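Local coordinates for BRO1 protein (Saccharomyces cerevisiae, PDB 1ZB1) that helps concentrate and sort multivesicular-body cargo for intralumenal vesicles and recruits the DOA4 deubiquitinase to endosomes, and is represented here by its Bro1 domain, at residues K7-D12 with E241-T246; T249-F254 with T295-F300. All blocks are in the same frame, centred on the assembly; numbering follows the deposited sequence.

Contact 1: residues K7-D12 with E241-T246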
# COMPACT_ATOMS: atom_id res chain seq x y z
N LYS A 7 -8.88 16.81 2.78
CA LYS A 7 -7.50 16.48 3.10
C LYS A 7 -7.36 14.95 3.09
O LYS A 7 -8.20 14.24 3.63
CB LYS A 7 -7.12 17.01 4.48
CG LYS A 7 -7.50 18.47 4.74
CD LYS A 7 -6.78 19.42 3.80
CE LYS A 7 -7.07 20.88 4.15
NZ LYS A 7 -8.53 21.20 4.09
N PRO A 8 -6.28 14.44 2.48
CA PRO A 8 -6.04 12.99 2.40
C PRO A 8 -5.61 12.38 3.73
O PRO A 8 -4.78 12.94 4.44
CB PRO A 8 -4.95 12.89 1.34
CG PRO A 8 -4.15 14.12 1.59
CD PRO A 8 -5.22 15.18 1.76
N TYR A 9 -6.19 11.23 4.06
CA TYR A 9 -5.87 10.52 5.28
C TYR A 9 -5.16 9.21 4.91
O TYR A 9 -5.80 8.28 4.42
CB TYR A 9 -7.15 10.20 6.05
CG TYR A 9 -6.93 9.58 7.40
CD1 TYR A 9 -6.90 10.37 8.55
CD2 TYR A 9 -6.72 8.21 7.54
CE1 TYR A 9 -6.68 9.80 9.81
CE2 TYR A 9 -6.50 7.63 8.79
CZ TYR A 9 -6.49 8.44 9.92
OH TYR A 9 -6.28 7.88 11.16
N LEU A 10 -3.86 9.15 5.13
CA LEU A 10 -3.08 7.95 4.80
C LEU A 10 -2.66 7.16 6.03
O LEU A 10 -2.19 7.74 7.02
CB LEU A 10 -1.83 8.34 3.99
CG LEU A 10 -2.10 9.10 2.69
CD1 LEU A 10 -0.78 9.45 2.02
CD2 LEU A 10 -2.96 8.25 1.76
N PHE A 11 -2.82 5.84 5.98
CA PHE A 11 -2.44 4.97 7.09
C PHE A 11 -0.93 4.94 7.22
O PHE A 11 -0.21 4.90 6.22
CB PHE A 11 -2.96 3.54 6.88
CG PHE A 11 -4.46 3.41 6.96
CD1 PHE A 11 -5.23 4.37 7.60
CD2 PHE A 11 -5.10 2.30 6.41
CE1 PHE A 11 -6.62 4.24 7.70
CE2 PHE A 11 -6.49 2.15 6.50
CZ PHE A 11 -7.25 3.12 7.15
N ASP A 12 -0.44 4.96 8.46
CA ASP A 12 1.00 4.94 8.70
C ASP A 12 1.45 3.50 8.95
O ASP A 12 1.20 2.93 10.01
CB ASP A 12 1.32 5.81 9.92
CG ASP A 12 2.76 6.27 9.94
OD1 ASP A 12 3.13 7.08 9.05
OD2 ASP A 12 3.52 5.83 10.83
N GLU A 241 -3.33 -1.64 12.72
CA GLU A 241 -3.75 -0.72 13.76
C GLU A 241 -5.26 -0.82 13.93
O GLU A 241 -6.00 -0.83 12.94
CB GLU A 241 -3.38 0.72 13.38
CG GLU A 241 -1.90 0.95 13.22
CD GLU A 241 -1.17 0.98 14.55
OE1 GLU A 241 -1.64 0.33 15.50
OE2 GLU A 241 -0.11 1.64 14.64
N PRO A 242 -5.74 -0.91 15.17
CA PRO A 242 -7.17 -1.01 15.44
C PRO A 242 -7.96 0.14 14.79
O PRO A 242 -9.07 -0.06 14.29
CB PRO A 242 -7.24 -0.97 16.96
CG PRO A 242 -5.98 -1.65 17.35
CD PRO A 242 -4.97 -1.02 16.42
N LYS A 243 -7.37 1.33 14.80
CA LYS A 243 -8.00 2.52 14.23
C LYS A 243 -8.37 2.41 12.75
O LYS A 243 -9.30 3.08 12.29
CB LYS A 243 -7.08 3.73 14.40
CG LYS A 243 -6.92 4.21 15.83
CD LYS A 243 -5.83 5.27 15.94
CE LYS A 243 -6.07 6.42 14.97
NZ LYS A 243 -4.99 7.44 15.03
N TRP A 244 -7.65 1.58 12.00
CA TRP A 244 -7.91 1.43 10.57
C TRP A 244 -9.28 0.88 10.21
O TRP A 244 -9.87 1.28 9.19
CB TRP A 244 -6.85 0.52 9.92
CG TRP A 244 -5.45 1.04 10.00
CD1 TRP A 244 -5.05 2.31 10.34
CD2 TRP A 244 -4.25 0.32 9.68
NE1 TRP A 244 -3.69 2.42 10.25
CE2 TRP A 244 -3.17 1.21 9.85
CE3 TRP A 244 -3.99 -0.99 9.27
CZ2 TRP A 244 -1.84 0.83 9.62
CZ3 TRP A 244 -2.67 -1.37 9.04
CH2 TRP A 244 -1.61 -0.46 9.22
N LYS A 245 -9.80 -0.03 11.02
CA LYS A 245 -11.09 -0.64 10.72
C LYS A 245 -12.23 0.37 10.53
O LYS A 245 -12.97 0.30 9.55
CB LYS A 245 -11.46 -1.63 11.83
CG LYS A 245 -12.58 -2.59 11.45
CD LYS A 245 -12.83 -3.60 12.56
CE LYS A 245 -13.82 -4.66 12.12
NZ LYS A 245 -15.11 -4.03 11.70
N THR A 246 -12.36 1.31 11.46
CA THR A 246 -13.44 2.29 11.37
C THR A 246 -13.28 3.25 10.19
O THR A 246 -14.27 3.63 9.56
CB THR A 246 -13.57 3.11 12.67
OG1 THR A 246 -12.37 3.85 12.90
CG2 THR A 246 -13.79 2.17 13.85
O HOH W 1 -7.98 5.61 11.11
O HOH W 2 -5.68 9.40 13.10
O HOH W 3 -2.22 4.81 10.73

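Contact 2: residues T249-F254 with T295-F300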
# COMPACT_ATOMS: atom_id res chain seq x y z
N THR A 249 -14.25 1.55 6.82
CA THR A 249 -15.70 1.47 6.70
C THR A 249 -16.30 2.83 6.34
O THR A 249 -17.21 2.91 5.52
CB THR A 249 -16.34 0.96 8.02
OG1 THR A 249 -15.86 -0.36 8.29
CG2 THR A 249 -17.86 0.94 7.90
N CYS A 250 -15.78 3.88 6.95
CA CYS A 250 -16.28 5.22 6.66
C CYS A 250 -16.04 5.55 5.19
O CYS A 250 -16.96 5.98 4.47
CB CYS A 250 -15.57 6.24 7.55
SG CYS A 250 -16.20 7.93 7.39
N LYS A 251 -14.81 5.34 4.73
CA LYS A 251 -14.45 5.62 3.34
C LYS A 251 -15.30 4.86 2.32
O LYS A 251 -15.71 5.43 1.31
CB LYS A 251 -12.96 5.33 3.10
CG LYS A 251 -12.02 6.36 3.75
CD LYS A 251 -10.56 6.17 3.30
CE LYS A 251 -9.67 7.30 3.84
NZ LYS A 251 -8.23 7.13 3.46
N LEU A 252 -15.59 3.58 2.58
CA LEU A 252 -16.38 2.82 1.63
C LEU A 252 -17.77 3.44 1.44
O LEU A 252 -18.24 3.57 0.31
CB LEU A 252 -16.47 1.35 2.04
CG LEU A 252 -17.51 0.81 3.02
CD1 LEU A 252 -18.87 0.70 2.33
CD2 LEU A 252 -17.06 -0.57 3.48
N HIS A 253 -18.43 3.82 2.53
CA HIS A 253 -19.75 4.44 2.41
C HIS A 253 -19.62 5.85 1.84
O HIS A 253 -20.42 6.26 1.00
CB HIS A 253 -20.44 4.53 3.77
CG HIS A 253 -20.90 3.20 4.30
ND1 HIS A 253 -21.82 2.42 3.65
CD2 HIS A 253 -20.55 2.53 5.42
CE1 HIS A 253 -22.03 1.32 4.34
NE2 HIS A 253 -21.27 1.35 5.42
N PHE A 254 -18.62 6.60 2.28
CA PHE A 254 -18.44 7.97 1.80
C PHE A 254 -18.21 8.06 0.29
O PHE A 254 -18.76 8.93 -0.38
CB PHE A 254 -17.27 8.65 2.50
CG PHE A 254 -17.05 10.07 2.05
CD1 PHE A 254 -17.95 11.07 2.41
CD2 PHE A 254 -15.97 10.39 1.24
CE1 PHE A 254 -17.77 12.38 1.97
CE2 PHE A 254 -15.78 11.70 0.79
CZ PHE A 254 -16.69 12.69 1.15
N THR A 295 -15.19 9.06 13.00
CA THR A 295 -14.30 9.42 14.10
C THR A 295 -12.93 10.06 13.80
O THR A 295 -12.65 11.16 14.28
CB THR A 295 -14.08 8.20 15.02
OG1 THR A 295 -15.34 7.56 15.27
CG2 THR A 295 -13.47 8.64 16.35
N TRP A 296 -12.08 9.40 13.02
CA TRP A 296 -10.75 9.95 12.73
C TRP A 296 -10.63 10.88 11.53
O TRP A 296 -9.57 11.47 11.31
CB TRP A 296 -9.74 8.81 12.57
CG TRP A 296 -9.84 7.77 13.64
CD1 TRP A 296 -10.59 6.62 13.61
CD2 TRP A 296 -9.26 7.82 14.95
NE1 TRP A 296 -10.51 5.96 14.81
CE2 TRP A 296 -9.70 6.68 15.65
CE3 TRP A 296 -8.40 8.72 15.60
CZ2 TRP A 296 -9.32 6.41 16.97
CZ3 TRP A 296 -8.02 8.46 16.91
CH2 TRP A 296 -8.48 7.31 17.58
N LEU A 297 -11.71 11.03 10.77
CA LEU A 297 -11.68 11.87 9.57
C LEU A 297 -12.37 13.22 9.68
O LEU A 297 -12.34 14.01 8.73
CB LEU A 297 -12.31 11.10 8.41
CG LEU A 297 -11.62 9.81 7.97
CD1 LEU A 297 -12.59 8.99 7.15
CD2 LEU A 297 -10.38 10.14 7.18
N VAL A 298 -13.01 13.50 10.82
CA VAL A 298 -13.72 14.76 10.99
C VAL A 298 -12.91 15.99 10.60
O VAL A 298 -13.47 16.99 10.16
CB VAL A 298 -14.22 14.94 12.45
CG1 VAL A 298 -15.22 13.84 12.79
CG2 VAL A 298 -13.05 14.92 13.42
N GLU A 299 -11.59 15.92 10.73
CA GLU A 299 -10.75 17.06 10.37
C GLU A 299 -10.22 16.99 8.94
O GLU A 299 -9.52 17.89 8.48
CB GLU A 299 -9.56 17.17 11.33
CG GLU A 299 -9.96 17.58 12.74
CD GLU A 299 -8.75 17.77 13.64
OE1 GLU A 299 -7.86 18.57 13.28
OE2 GLU A 299 -8.70 17.12 14.71
N PHE A 300 -10.57 15.91 8.23
CA PHE A 300 -10.12 15.73 6.85
C PHE A 300 -11.24 15.87 5.83
O PHE A 300 -11.01 16.28 4.70
CB PHE A 300 -9.44 14.36 6.71
CG PHE A 300 -8.22 14.19 7.59
CD1 PHE A 300 -8.35 14.12 8.97
CD2 PHE A 300 -6.95 14.14 7.03
CE1 PHE A 300 -7.22 14.01 9.79
CE2 PHE A 300 -5.82 14.02 7.83
CZ PHE A 300 -5.95 13.96 9.22

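Contact 1: residues K7-D12 with E241-T246
The ring of Phe-11 lies flat on the indole of Trp-244 in a face-to-face stack: its centroid is 3.8 Å from that of the five-membered ring, and the planes are inclined by only 13°. The nearest atoms are CD1 of Phe-11 and CD1 of Trp-244, 3.4 Å apart. Both side chains have CG anti to the carbonyl carbon (chi1 -68° for Phe-11, -62° for Trp-244), which turns each ring out over its partner. Each CB also makes a CH-pi contact with the other's ring, that of Phe-11 lying 4.0 Å from the five-membered centroid of Trp-244. The opposite face of the indole is met by CB of Glu-241, so the ring is sandwiched. At the indole edge, in its plane, the carbonyl O of Asp-12 lies 3.7 Å from CZ2 of Trp-244.

This stack holds the extended N-terminal segment of the Bro1 domain against the first turn of helix 242-269. The segment also packs on helix 176-198, where Phe-11 touches Ile-185 and its backbone N hydrogen-bonds to Glu-189 OE2.

Polar groups, by contrast, meet through water. One water accepts from both Asp-12 N and Trp-244 NE1, the latter at 2.8 Å and in the indole plane. The Tyr-9 hydroxyl comes no nearer to Lys-243 than 4.1 Å, at CE, and the two side chains cross at about a right angle. A second water hydrogen-bonds Tyr-9 OH and donates to Lys-243 O. A third accepts from Lys-243 NZ at 2.8 Å; its approach to Tyr-9 OH is unusually short and so less certain. Lys-243 is exposed, its chain bent at chi3, and its ammonium also makes a cation-pi contact with Trp-296.

Contact 2: residues T249-F254 with T295-F300
Leu-297 meets segment 249-254 of helix 242-269 through CD1, which lies 3.8 Å from SG of Cys-250 and 4.1 Å from CB of the same residue. Followed from its start, segment 295-300 reaches this point after Trp-296, whose side chain turns to Thr-246 and Thr-247, earlier on the same helix; Leu-297 packs on Thr-247 too. The CA atoms of Leu-297 and Cys-250 are the nearest pair between the segments, 8.6 Å apart, and CB of the leucine is directed at the helix. The cysteine reaches out in turn: SG is anti to its backbone N (chi1 -175°), which extends the sulfur toward the leucine. CD1 also approaches the aliphatic part of Lys-251, 4.3 Å from CG. That chain is fully extended beyond CB and carries its ammonium past the leucine to a salt bridge with Glu-192 and a hydrogen bond to Tyr-9 O, so the buried charge is paired.

Beyond Leu-297 a backbone bond from Phe-300 N to Leu-297 O closes a turn. Leu-297 O also lies at the edge of the Phe-300 ring, in its plane. Phe-300 faces the N-terminal segment instead, meeting Tyr-9 edge-to-face and bonding Lys-7 through the backbone. The whole is an interhelical loop, between helices 275-290 and 303-322, laid against the flank of helix 242-269 in the helical array of a Bro1 domain, whose family belongs to the TPR clan.

Helix 242-269 takes part in both contacts, whose centres are about 9 Å apart: its first turn receives the N-terminal segment in contact 1, and the next turns receive the 295-300 loop in contact 2. Contact 1 is only partly buried, burying 237 Å², and combines an aromatic stack with water bridges. Contact 2 is buried throughout yet smaller, at 127 Å², and is purely apolar, with no hydrogen bond between its segments. The two are also joined directly, by hydrogen bonds to backbone atoms of segment 7-12 and by side chains of the first helical turn that pack on the loop. The N-terminal segment is thus tied to both the helix and the loop.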